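Local atomic coordinates of eukaryotic peptide chain release factor GTP-binding subunit (Schizosaccharomyces pombe, PDB entry 1R5B), a protein that is a translational G protein related to elongation factor Tu, with a P-loop nucleotide-binding domain joined to two beta-barrel domains. Residues 274-279 / 333-338; 279-282 / 288-291; 318-321 / 325-328. All coordinates share one frame; numbering follows the deposited sequence.

All three contacts belong to the same antiparallel beta barrel, a domain whose sheet is separate from the mixed sheet of the P-loop domain. Contacts 1 and 2 share Ala279 and the strand 275-283, and their centres lie about 7 Å apart. Strand 287-292, paired with 275-283 in contact 2, also pairs with 334-340, with a probable hydrogen bond from Leu289 N to Leu337 O (2.9 Å); contact 1 then joins the two flanking strands by side chains. Contact 3 is formed by a hairpin lying between the two segments of contact 1 in sequence, about 11 Å away between centres, and a probable Arg336 N to Tyr319 O bond (2.8 Å) ties it in. Contacts 2 and 3 do not touch.

Contact 1 (274-279 / 333-338); sequences FIMPIA and DQVRLR
Met276 makes this contact with Val335 and Leu337 entirely through apolar side chains. Its sulfur SD lies 3.6 Å from Val335 CG2. Leu337 CD1 is met by both Met276 SD and Met276 CE, each at 3.9 Å. With CG anti to the backbone N (chi1 -178°) the methionine is carried well out from its strand, and the bend at chi3 (87°) sets CE level with SD, so that both meet the leucine methyl; the two side chains approach tip to tip. Against Val335 the approach is slanting, and a single branch, CG2, does the touching. A long, unbranched, flexible methionine suits this place, since it can reach across to the compact methyl groups that the branched valine and leucine offer.

The backbones take no part. Met276 and Val335, the closest pair, are 9.2 Å apart between CA atoms, because strand 287-292 runs between the two strands and pairs with each. Further apolar cover comes from Leu352, touched by Met276 and Leu337, and from Ile318, touched by Val335 and Leu337. Such buried packing from non-adjacent strands is characteristic of the interior of a curled antiparallel sheet, here the beta-barrel domain that follows the P-loop domain in translational G proteins.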
ATOM      1  N   PHE A 274       6.945  -8.740  -9.362  1.00 32.58           N
ATOM      2  CA  PHE A 274       6.134  -9.611  -8.514  1.00 32.12           C
ATOM      3  C   PHE A 274       6.942 -10.064  -7.292  1.00 32.32           C
ATOM      4  O   PHE A 274       8.111 -10.451  -7.414  1.00 32.66           O
ATOM      5  CB  PHE A 274       5.671 -10.821  -9.342  1.00 32.17           C
ATOM      6  CG  PHE A 274       4.837 -11.840  -8.583  1.00 31.78           C
ATOM      7  CD1 PHE A 274       3.576 -11.522  -8.107  1.00 32.38           C
ATOM      8  CD2 PHE A 274       5.301 -13.138  -8.404  1.00 32.62           C
ATOM      9  CE1 PHE A 274       2.796 -12.474  -7.425  1.00 31.68           C
ATOM     10  CE2 PHE A 274       4.519 -14.097  -7.733  1.00 32.35           C
ATOM     11  CZ  PHE A 274       3.277 -13.761  -7.241  1.00 31.06           C
ATOM     12  N   ILE A 275       6.314  -9.984  -6.124  1.00 31.99           N
ATOM     13  CA  ILE A 275       6.860 -10.495  -4.875  1.00 32.02           C
ATOM     14  C   ILE A 275       5.725 -11.097  -4.047  1.00 31.66           C
ATOM     15  O   ILE A 275       4.750 -10.419  -3.782  1.00 32.14           O
ATOM     16  CB  ILE A 275       7.507  -9.368  -4.069  1.00 32.02           C
ATOM     17  CG1 ILE A 275       8.630  -8.697  -4.887  1.00 32.32           C
ATOM     18  CG2 ILE A 275       8.029  -9.931  -2.729  1.00 32.64           C
ATOM     19  CD1 ILE A 275       9.238  -7.466  -4.242  1.00 33.07           C
ATOM     20  N   MET A 276       5.854 -12.360  -3.649  1.00 31.41           N
ATOM     21  CA  MET A 276       4.864 -13.037  -2.800  1.00 31.03           C
ATOM     22  C   MET A 276       5.580 -14.030  -1.896  1.00 31.49           C
ATOM     23  O   MET A 276       5.945 -15.106  -2.350  1.00 31.24           O
ATOM     24  CB  MET A 276       3.805 -13.798  -3.619  1.00 30.39           C
ATOM     25  CG  MET A 276       2.741 -14.469  -2.733  1.00 28.34           C
ATOM     26  SD  MET A 276       1.742 -15.760  -3.464  1.00 22.12           S
ATOM     27  CE  MET A 276       2.674 -17.060  -3.208  1.00 24.93           C
ATOM     28  N   PRO A 277       5.780 -13.675  -0.631  1.00 31.97           N
ATOM     29  CA  PRO A 277       6.257 -14.640   0.364  1.00 32.56           C
ATOM     30  C   PRO A 277       5.299 -15.819   0.490  1.00 33.21           C
ATOM     31  O   PRO A 277       4.087 -15.624   0.458  1.00 33.90           O
ATOM     32  CB  PRO A 277       6.281 -13.828   1.662  1.00 32.65           C
ATOM     33  CG  PRO A 277       6.329 -12.387   1.223  1.00 32.51           C
ATOM     34  CD  PRO A 277       5.587 -12.332  -0.058  1.00 31.74           C
ATOM     35  N   ILE A 278       5.839 -17.024   0.624  1.00 33.66           N
ATOM     36  CA  ILE A 278       5.032 -18.242   0.681  1.00 33.66           C
ATOM     37  C   ILE A 278       4.617 -18.490   2.115  1.00 33.73           C
ATOM     38  O   ILE A 278       5.458 -18.742   2.950  1.00 33.92           O
ATOM     39  CB  ILE A 278       5.836 -19.438   0.146  1.00 33.70           C
ATOM     40  CG1 ILE A 278       6.193 -19.207  -1.332  1.00 33.79           C
ATOM     41  CG2 ILE A 278       5.059 -20.731   0.342  1.00 33.35           C
ATOM     42  CD1 ILE A 278       7.156 -20.229  -1.913  1.00 33.54           C
ATOM     43  N   ALA A 279       3.324 -18.382   2.402  1.00 34.06           N
ATOM     44  CA  ALA A 279       2.801 -18.671   3.734  1.00 34.15           C
ATOM     45  C   ALA A 279       2.495 -20.151   3.931  1.00 34.45           C
ATOM     46  O   ALA A 279       2.641 -20.656   5.028  1.00 34.51           O
ATOM     47  CB  ALA A 279       1.568 -17.840   4.008  1.00 34.26           C
ATOM     48  N   ASP A 333      -3.524  -8.884  -2.657  1.00 31.99           N
ATOM     49  CA  ASP A 333      -4.397 -10.041  -2.741  1.00 32.21           C
ATOM     50  C   ASP A 333      -3.769 -11.216  -2.010  1.00 32.54           C
ATOM     51  O   ASP A 333      -2.551 -11.410  -2.062  1.00 32.30           O
ATOM     52  CB  ASP A 333      -4.631 -10.446  -4.194  1.00 32.10           C
ATOM     53  CG  ASP A 333      -5.438  -9.425  -4.962  1.00 31.84           C
ATOM     54  OD1 ASP A 333      -5.985  -8.480  -4.357  1.00 31.69           O
ATOM     55  OD2 ASP A 333      -5.587  -9.506  -6.191  1.00 32.48           O
ATOM     56  N   GLN A 334      -4.616 -11.986  -1.331  1.00 32.95           N
ATOM     57  CA  GLN A 334      -4.242 -13.276  -0.777  1.00 33.31           C
ATOM     58  C   GLN A 334      -4.642 -14.328  -1.786  1.00 33.28           C
ATOM     59  O   GLN A 334      -5.812 -14.477  -2.108  1.00 32.88           O
ATOM     60  CB  GLN A 334      -4.928 -13.532   0.572  1.00 33.71           C
ATOM     61  CG  GLN A 334      -3.941 -13.947   1.701  1.00 35.17           C
ATOM     62  CD  GLN A 334      -3.649 -12.816   2.688  1.00 36.67           C
ATOM     63  OE1 GLN A 334      -4.417 -11.857   2.786  1.00 39.22           O
ATOM     64  NE2 GLN A 334      -2.561 -12.941   3.433  1.00 36.66           N
ATOM     65  N   VAL A 335      -3.654 -15.056  -2.291  1.00 33.85           N
ATOM     66  CA  VAL A 335      -3.873 -16.015  -3.360  1.00 34.23           C
ATOM     67  C   VAL A 335      -3.369 -17.401  -3.011  1.00 34.43           C
ATOM     68  O   VAL A 335      -2.579 -17.578  -2.091  1.00 34.16           O
ATOM     69  CB  VAL A 335      -3.192 -15.556  -4.664  1.00 34.30           C
ATOM     70  CG1 VAL A 335      -3.860 -14.283  -5.179  1.00 34.28           C
ATOM     71  CG2 VAL A 335      -1.682 -15.350  -4.465  1.00 34.62           C
ATOM     72  N   ARG A 336      -3.858 -18.374  -3.771  1.00 34.84           N
ATOM     73  CA  ARG A 336      -3.415 -19.762  -3.704  1.00 34.92           C
ATOM     74  C   ARG A 336      -3.067 -20.182  -5.129  1.00 34.78           C
ATOM     75  O   ARG A 336      -3.926 -20.164  -6.017  1.00 34.46           O
ATOM     76  CB  ARG A 336      -4.513 -20.649  -3.132  1.00 34.87           C
ATOM     77  CG  ARG A 336      -4.808 -20.361  -1.671  1.00 35.77           C
ATOM     78  CD  ARG A 336      -6.286 -20.170  -1.359  1.00 37.02           C
ATOM     79  NE  ARG A 336      -6.502 -19.683   0.008  1.00 37.52           N
ATOM     80  CZ  ARG A 336      -7.408 -20.168   0.865  1.00 38.46           C
ATOM     81  NH1 ARG A 336      -8.219 -21.164   0.523  1.00 38.58           N
ATOM     82  NH2 ARG A 336      -7.512 -19.644   2.083  1.00 38.48           N
ATOM     83  N   LEU A 337      -1.803 -20.537  -5.333  1.00 34.57           N
ATOM     84  CA  LEU A 337      -1.257 -20.748  -6.655  1.00 34.58           C
ATOM     85  C   LEU A 337      -0.873 -22.200  -6.858  1.00 35.00           C
ATOM     86  O   LEU A 337       0.000 -22.709  -6.158  1.00 35.09           O
ATOM     87  CB  LEU A 337      -0.007 -19.896  -6.814  1.00 34.66           C
ATOM     88  CG  LEU A 337      -0.103 -18.407  -6.460  1.00 34.65           C
ATOM     89  CD1 LEU A 337       1.212 -17.750  -6.782  1.00 34.15           C
ATOM     90  CD2 LEU A 337      -1.239 -17.718  -7.213  1.00 35.43           C
ATOM     91  N   ARG A 338      -1.512 -22.885  -7.797  1.00 35.04           N
ATOM     92  CA  ARG A 338      -0.970 -24.160  -8.239  1.00 35.47           C
ATOM     93  C   ARG A 338       0.258 -23.885  -9.095  1.00 35.57           C
ATOM     94  O   ARG A 338       0.248 -22.981  -9.927  1.00 35.58           O
ATOM     95  CB  ARG A 338      -1.984 -24.992  -9.026  1.00 35.51           C
ATOM     96  CG  ARG A 338      -1.427 -26.362  -9.417  1.00 36.01           C
ATOM     97  CD  ARG A 338      -2.439 -27.341  -9.982  1.00 35.97           C
ATOM     98  NE  ARG A 338      -3.457 -27.701  -8.998  1.00 36.46           N
ATOM     99  CZ  ARG A 338      -4.648 -27.125  -8.879  1.00 36.39           C
ATOM    100  NH1 ARG A 338      -5.012 -26.129  -9.673  1.00 36.52           N
ATOM    101  NH2 ARG A 338      -5.490 -27.552  -7.948  1.00 37.54           N
TER

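Contact 2 (279-282 / 288-291); sequences ASKY and ILEG
Ile288 meets Tyr282 by backbone and side chain together: its N donates to Tyr282 O at 2.9 Å, and its O accepts from Tyr282 N at 3.3 Å. Its CG2 methyl sits over one face of the tyrosine ring, 4.0 Å from the centroid and 26° off the normal, a CH-pi contact set toward the rim. The ring reaches that methyl because Tyr282 holds CG between its backbone N and carbonyl carbon (chi1 49°), which folds it across the neighbouring strand. Leu289 faces Lys281 in a non-hydrogen-bonded pair on the other side of the sheet. The two side chains run alongside each other, with Leu289 CD2 3.9 Å from Lys281 CG; the aliphatic stem of the lysine thus serves the apolar contact while its NZ travels on to Val346 O.

These strands form an antiparallel beta hairpin of the barrel, which carries a classic beta bulge, Ala279 and Ser280 together facing the single Glu290. Glu290 O accepts from both Ala279 N (2.7 Å), in the carbonyl plane, and Ser280 N (3.2 Å), above it. Glu290 N returns a bond to Ser280 O, and Glu290 CG packs closely on Ser280, 3.5 Å from its CB, an approach that the small serine side chain allows. Gly291, with no side chain, passes close beside Ala279 N and bonds through its backbone to Val335.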
ATOM      1  N   ALA A 279       3.324 -18.382   2.402  1.00 34.06           N
ATOM      2  CA  ALA A 279       2.801 -18.671   3.734  1.00 34.15           C
ATOM      3  C   ALA A 279       2.495 -20.151   3.931  1.00 34.45           C
ATOM      4  O   ALA A 279       2.641 -20.656   5.028  1.00 34.51           O
ATOM      5  CB  ALA A 279       1.568 -17.840   4.008  1.00 34.26           C
ATOM      6  N   SER A 280       2.065 -20.848   2.883  1.00 34.76           N
ATOM      7  CA  SER A 280       1.765 -22.270   3.005  1.00 35.31           C
ATOM      8  C   SER A 280       2.186 -23.082   1.807  1.00 35.63           C
ATOM      9  O   SER A 280       2.453 -22.541   0.741  1.00 35.92           O
ATOM     10  CB  SER A 280       0.277 -22.486   3.235  1.00 35.28           C
ATOM     11  OG  SER A 280      -0.146 -21.746   4.354  1.00 35.90           O
ATOM     12  N   LYS A 281       2.240 -24.394   2.012  1.00 35.95           N
ATOM     13  CA  LYS A 281       2.534 -25.340   0.951  1.00 36.28           C
ATOM     14  C   LYS A 281       1.749 -26.612   1.218  1.00 36.40           C
ATOM     15  O   LYS A 281       1.994 -27.286   2.209  1.00 36.63           O
ATOM     16  CB  LYS A 281       4.036 -25.645   0.900  1.00 36.36           C
ATOM     17  CG  LYS A 281       4.438 -26.614  -0.216  1.00 36.74           C
ATOM     18  CD  LYS A 281       5.940 -26.877  -0.249  1.00 37.42           C
ATOM     19  CE  LYS A 281       6.326 -27.791  -1.418  1.00 37.66           C
ATOM     20  NZ  LYS A 281       7.569 -28.570  -1.148  1.00 37.61           N
ATOM     21  N   TYR A 282       0.790 -26.922   0.354  1.00 36.58           N
ATOM     22  CA  TYR A 282       0.066 -28.186   0.439  1.00 36.90           C
ATOM     23  C   TYR A 282      -0.114 -28.796  -0.954  1.00 37.04           C
ATOM     24  O   TYR A 282       0.487 -28.330  -1.919  1.00 37.06           O
ATOM     25  CB  TYR A 282      -1.269 -28.016   1.197  1.00 36.95           C
ATOM     26  CG  TYR A 282      -2.166 -26.868   0.756  1.00 37.81           C
ATOM     27  CD1 TYR A 282      -3.280 -27.094  -0.058  1.00 38.39           C
ATOM     28  CD2 TYR A 282      -1.929 -25.561   1.187  1.00 38.75           C
ATOM     29  CE1 TYR A 282      -4.121 -26.036  -0.453  1.00 38.58           C
ATOM     30  CE2 TYR A 282      -2.765 -24.499   0.800  1.00 38.80           C
ATOM     31  CZ  TYR A 282      -3.855 -24.747  -0.015  1.00 38.72           C
ATOM     32  OH  TYR A 282      -4.671 -23.705  -0.392  1.00 39.51           O
ATOM     33  N   ILE A 288       0.642 -26.504  -4.229  1.00 35.77           N
ATOM     34  CA  ILE A 288      -0.045 -25.239  -4.008  1.00 35.78           C
ATOM     35  C   ILE A 288       0.798 -24.347  -3.103  1.00 35.89           C
ATOM     36  O   ILE A 288       1.279 -24.799  -2.065  1.00 35.95           O
ATOM     37  CB  ILE A 288      -1.434 -25.463  -3.357  1.00 35.82           C
ATOM     38  CG1 ILE A 288      -2.314 -26.376  -4.217  1.00 35.42           C
ATOM     39  CG2 ILE A 288      -2.131 -24.121  -3.115  1.00 36.14           C
ATOM     40  CD1 ILE A 288      -2.575 -25.863  -5.624  1.00 35.04           C
ATOM     41  N   LEU A 289       0.964 -23.084  -3.491  1.00 35.71           N
ATOM     42  CA  LEU A 289       1.705 -22.118  -2.694  1.00 35.66           C
ATOM     43  C   LEU A 289       0.787 -20.942  -2.377  1.00 35.50           C
ATOM     44  O   LEU A 289       0.351 -20.231  -3.283  1.00 35.44           O
ATOM     45  CB  LEU A 289       2.948 -21.647  -3.445  1.00 35.72           C
ATOM     46  CG  LEU A 289       3.920 -22.746  -3.862  1.00 36.07           C
ATOM     47  CD1 LEU A 289       5.068 -22.161  -4.647  1.00 36.14           C
ATOM     48  CD2 LEU A 289       4.440 -23.503  -2.645  1.00 37.03           C
ATOM     49  N   GLU A 290       0.489 -20.758  -1.091  1.00 35.28           N
ATOM     50  CA  GLU A 290      -0.399 -19.698  -0.630  1.00 35.33           C
ATOM     51  C   GLU A 290       0.412 -18.552  -0.062  1.00 34.55           C
ATOM     52  O   GLU A 290       1.462 -18.768   0.527  1.00 34.04           O
ATOM     53  CB  GLU A 290      -1.414 -20.232   0.401  1.00 35.70           C
ATOM     54  CG  GLU A 290      -1.294 -19.691   1.830  1.00 38.08           C
ATOM     55  CD  GLU A 290      -2.287 -18.570   2.146  1.00 41.71           C
ATOM     56  OE1 GLU A 290      -3.287 -18.860   2.868  1.00 44.41           O
ATOM     57  OE2 GLU A 290      -2.077 -17.409   1.693  1.00 42.48           O
ATOM     58  N   GLY A 291      -0.086 -17.332  -0.252  1.00 33.93           N
ATOM     59  CA  GLY A 291       0.558 -16.143   0.273  1.00 33.63           C
ATOM     60  C   GLY A 291      -0.133 -14.861  -0.143  1.00 33.47           C
ATOM     61  O   GLY A 291      -1.107 -14.882  -0.897  1.00 32.87           O
TER

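Contact 3 (318-321 / 325-328); sequences IYDE and EISS
Ile318 and Ile326 cross at about a right angle, and Ile318 CG2 rests 3.7 Å from Ile326 CG1. Their different torsions are consistent with this crossing: Ile326 places CG1 between its backbone N and carbonyl carbon (chi1 59°), whereas Ile318 has CG1 beside N and turns CG2 to its partner. Branched residues of this kind suit extended strands; Ile318 is buried, and its CD1 lies 4.0 Å from Ser328 CA.

On the opposite face of the sheet Tyr319 and Glu325 approach at a slant, with ring and carboxylate planes 32° apart. Tyr319 CE2 lies 3.9 Å from Glu325 CB, so the glutamate touches the ring through CB, while its OE1 lies near the hydroxyl end, 3.9 Å from Tyr319 OH. The tyrosine hydroxyl is engaged by Arg338 NH1, while Glu325 OE2 has a long, weak ion pair with Lys300. Asp320 reaches Ile326 CG2 with OD2 at 4.1 Å, and its OD1 makes weak bonds to the turn amides of Ala322 and Glu324, a task fitting a short acidic residue.

Ile326 N donates to Ile318 O at 3.1 Å, and a water accepts from Ile318 N (3.0 Å) and donates to Ile326 O (2.6 Å). One direct backbone bond and a bridging water thus join the strands in a loosely paired beta hairpin at the surface of the barrel.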
ATOM      1  N   ILE A 318      -4.636 -19.769 -10.347  1.00 35.01           N
ATOM      2  CA  ILE A 318      -4.750 -18.839  -9.233  1.00 35.58           C
ATOM      3  C   ILE A 318      -6.137 -18.958  -8.600  1.00 36.02           C
ATOM      4  O   ILE A 318      -7.131 -19.078  -9.307  1.00 35.87           O
ATOM      5  CB  ILE A 318      -4.543 -17.386  -9.735  1.00 35.81           C
ATOM      6  CG1 ILE A 318      -3.245 -17.271 -10.545  1.00 36.02           C
ATOM      7  CG2 ILE A 318      -4.536 -16.401  -8.565  1.00 35.56           C
ATOM      8  CD1 ILE A 318      -3.079 -15.938 -11.235  1.00 36.44           C
ATOM      9  N   TYR A 319      -6.191 -18.898  -7.273  1.00 36.76           N
ATOM     10  CA  TYR A 319      -7.453 -18.963  -6.527  1.00 37.58           C
ATOM     11  C   TYR A 319      -7.455 -17.925  -5.405  1.00 38.47           C
ATOM     12  O   TYR A 319      -6.424 -17.671  -4.786  1.00 38.38           O
ATOM     13  CB  TYR A 319      -7.659 -20.353  -5.911  1.00 37.33           C
ATOM     14  CG  TYR A 319      -7.684 -21.508  -6.892  1.00 36.84           C
ATOM     15  CD1 TYR A 319      -6.522 -22.207  -7.212  1.00 36.41           C
ATOM     16  CD2 TYR A 319      -8.880 -21.928  -7.474  1.00 36.50           C
ATOM     17  CE1 TYR A 319      -6.548 -23.289  -8.101  1.00 36.04           C
ATOM     18  CE2 TYR A 319      -8.917 -23.005  -8.364  1.00 35.59           C
ATOM     19  CZ  TYR A 319      -7.751 -23.679  -8.672  1.00 35.12           C
ATOM     20  OH  TYR A 319      -7.789 -24.728  -9.556  1.00 33.43           O
ATOM     21  N   ASP A 320      -8.614 -17.332  -5.134  1.00 39.73           N
ATOM     22  CA  ASP A 320      -8.722 -16.350  -4.046  1.00 40.83           C
ATOM     23  C   ASP A 320      -9.091 -17.059  -2.752  1.00 41.72           C
ATOM     24  O   ASP A 320      -9.269 -18.282  -2.744  1.00 42.09           O
ATOM     25  CB  ASP A 320      -9.752 -15.265  -4.375  1.00 40.88           C
ATOM     26  CG  ASP A 320     -11.117 -15.827  -4.672  1.00 41.36           C
ATOM     27  OD1 ASP A 320     -11.490 -16.866  -4.091  1.00 41.38           O
ATOM     28  OD2 ASP A 320     -11.887 -15.292  -5.490  1.00 43.38           O
ATOM     29  N   GLU A 321      -9.235 -16.293  -1.666  1.00 42.45           N
ATOM     30  CA  GLU A 321      -9.612 -16.860  -0.355  1.00 42.74           C
ATOM     31  C   GLU A 321     -10.971 -17.595  -0.345  1.00 42.76           C
ATOM     32  O   GLU A 321     -11.288 -18.298   0.626  1.00 42.68           O
ATOM     33  CB  GLU A 321      -9.574 -15.775   0.747  1.00 42.91           C
ATOM     34  CG  GLU A 321      -8.408 -15.915   1.734  1.00 43.36           C
ATOM     35  CD  GLU A 321      -7.847 -14.584   2.244  1.00 43.58           C
ATOM     36  OE1 GLU A 321      -8.308 -13.498   1.818  1.00 43.56           O
ATOM     37  OE2 GLU A 321      -6.927 -14.632   3.087  1.00 43.66           O
ATOM     38  N   GLU A 325     -11.390 -19.928  -9.222  1.00 39.88           N
ATOM     39  CA  GLU A 325     -10.311 -19.648 -10.153  1.00 39.49           C
ATOM     40  C   GLU A 325     -10.468 -18.257 -10.759  1.00 38.93           C
ATOM     41  O   GLU A 325     -11.505 -17.930 -11.343  1.00 38.99           O
ATOM     42  CB  GLU A 325     -10.237 -20.693 -11.266  1.00 39.53           C
ATOM     43  CG  GLU A 325      -9.257 -20.318 -12.371  1.00 40.19           C
ATOM     44  CD  GLU A 325      -8.523 -21.510 -12.935  1.00 40.83           C
ATOM     45  OE1 GLU A 325      -7.581 -21.979 -12.278  1.00 41.82           O
ATOM     46  OE2 GLU A 325      -8.882 -21.978 -14.032  1.00 42.70           O
ATOM     47  N   ILE A 326      -9.421 -17.456 -10.609  1.00 38.15           N
ATOM     48  CA  ILE A 326      -9.329 -16.134 -11.226  1.00 37.60           C
ATOM     49  C   ILE A 326      -8.118 -16.096 -12.164  1.00 36.83           C
ATOM     50  O   ILE A 326      -7.155 -16.837 -11.986  1.00 36.63           O
ATOM     51  CB  ILE A 326      -9.227 -15.037 -10.139  1.00 37.73           C
ATOM     52  CG1 ILE A 326      -7.986 -15.263  -9.256  1.00 37.57           C
ATOM     53  CG2 ILE A 326     -10.516 -15.012  -9.302  1.00 37.51           C
ATOM     54  CD1 ILE A 326      -7.772 -14.214  -8.193  1.00 37.83           C
ATOM     55  N   SER A 327      -8.178 -15.229 -13.162  1.00 35.93           N
ATOM     56  CA  SER A 327      -7.164 -15.194 -14.211  1.00 35.35           C
ATOM     57  C   SER A 327      -5.952 -14.310 -13.866  1.00 34.50           C
ATOM     58  O   SER A 327      -4.917 -14.415 -14.511  1.00 34.41           O
ATOM     59  CB  SER A 327      -7.801 -14.719 -15.512  1.00 35.39           C
ATOM     60  OG  SER A 327      -8.394 -13.447 -15.326  1.00 36.04           O
ATOM     61  N   SER A 328      -6.077 -13.443 -12.863  1.00 33.56           N
ATOM     62  CA  SER A 328      -4.948 -12.617 -12.417  1.00 33.02           C
ATOM     63  C   SER A 328      -5.153 -12.021 -11.023  1.00 32.46           C
ATOM     64  O   SER A 328      -6.264 -11.984 -10.515  1.00 31.87           O
ATOM     65  CB  SER A 328      -4.663 -11.487 -13.424  1.00 32.97           C
ATOM     66  OG  SER A 328      -5.575 -10.412 -13.270  1.00 32.34           O
TER
HETATM   67  O   HOH W   1      -6.094 -19.039 -12.848  1.00 58.68           O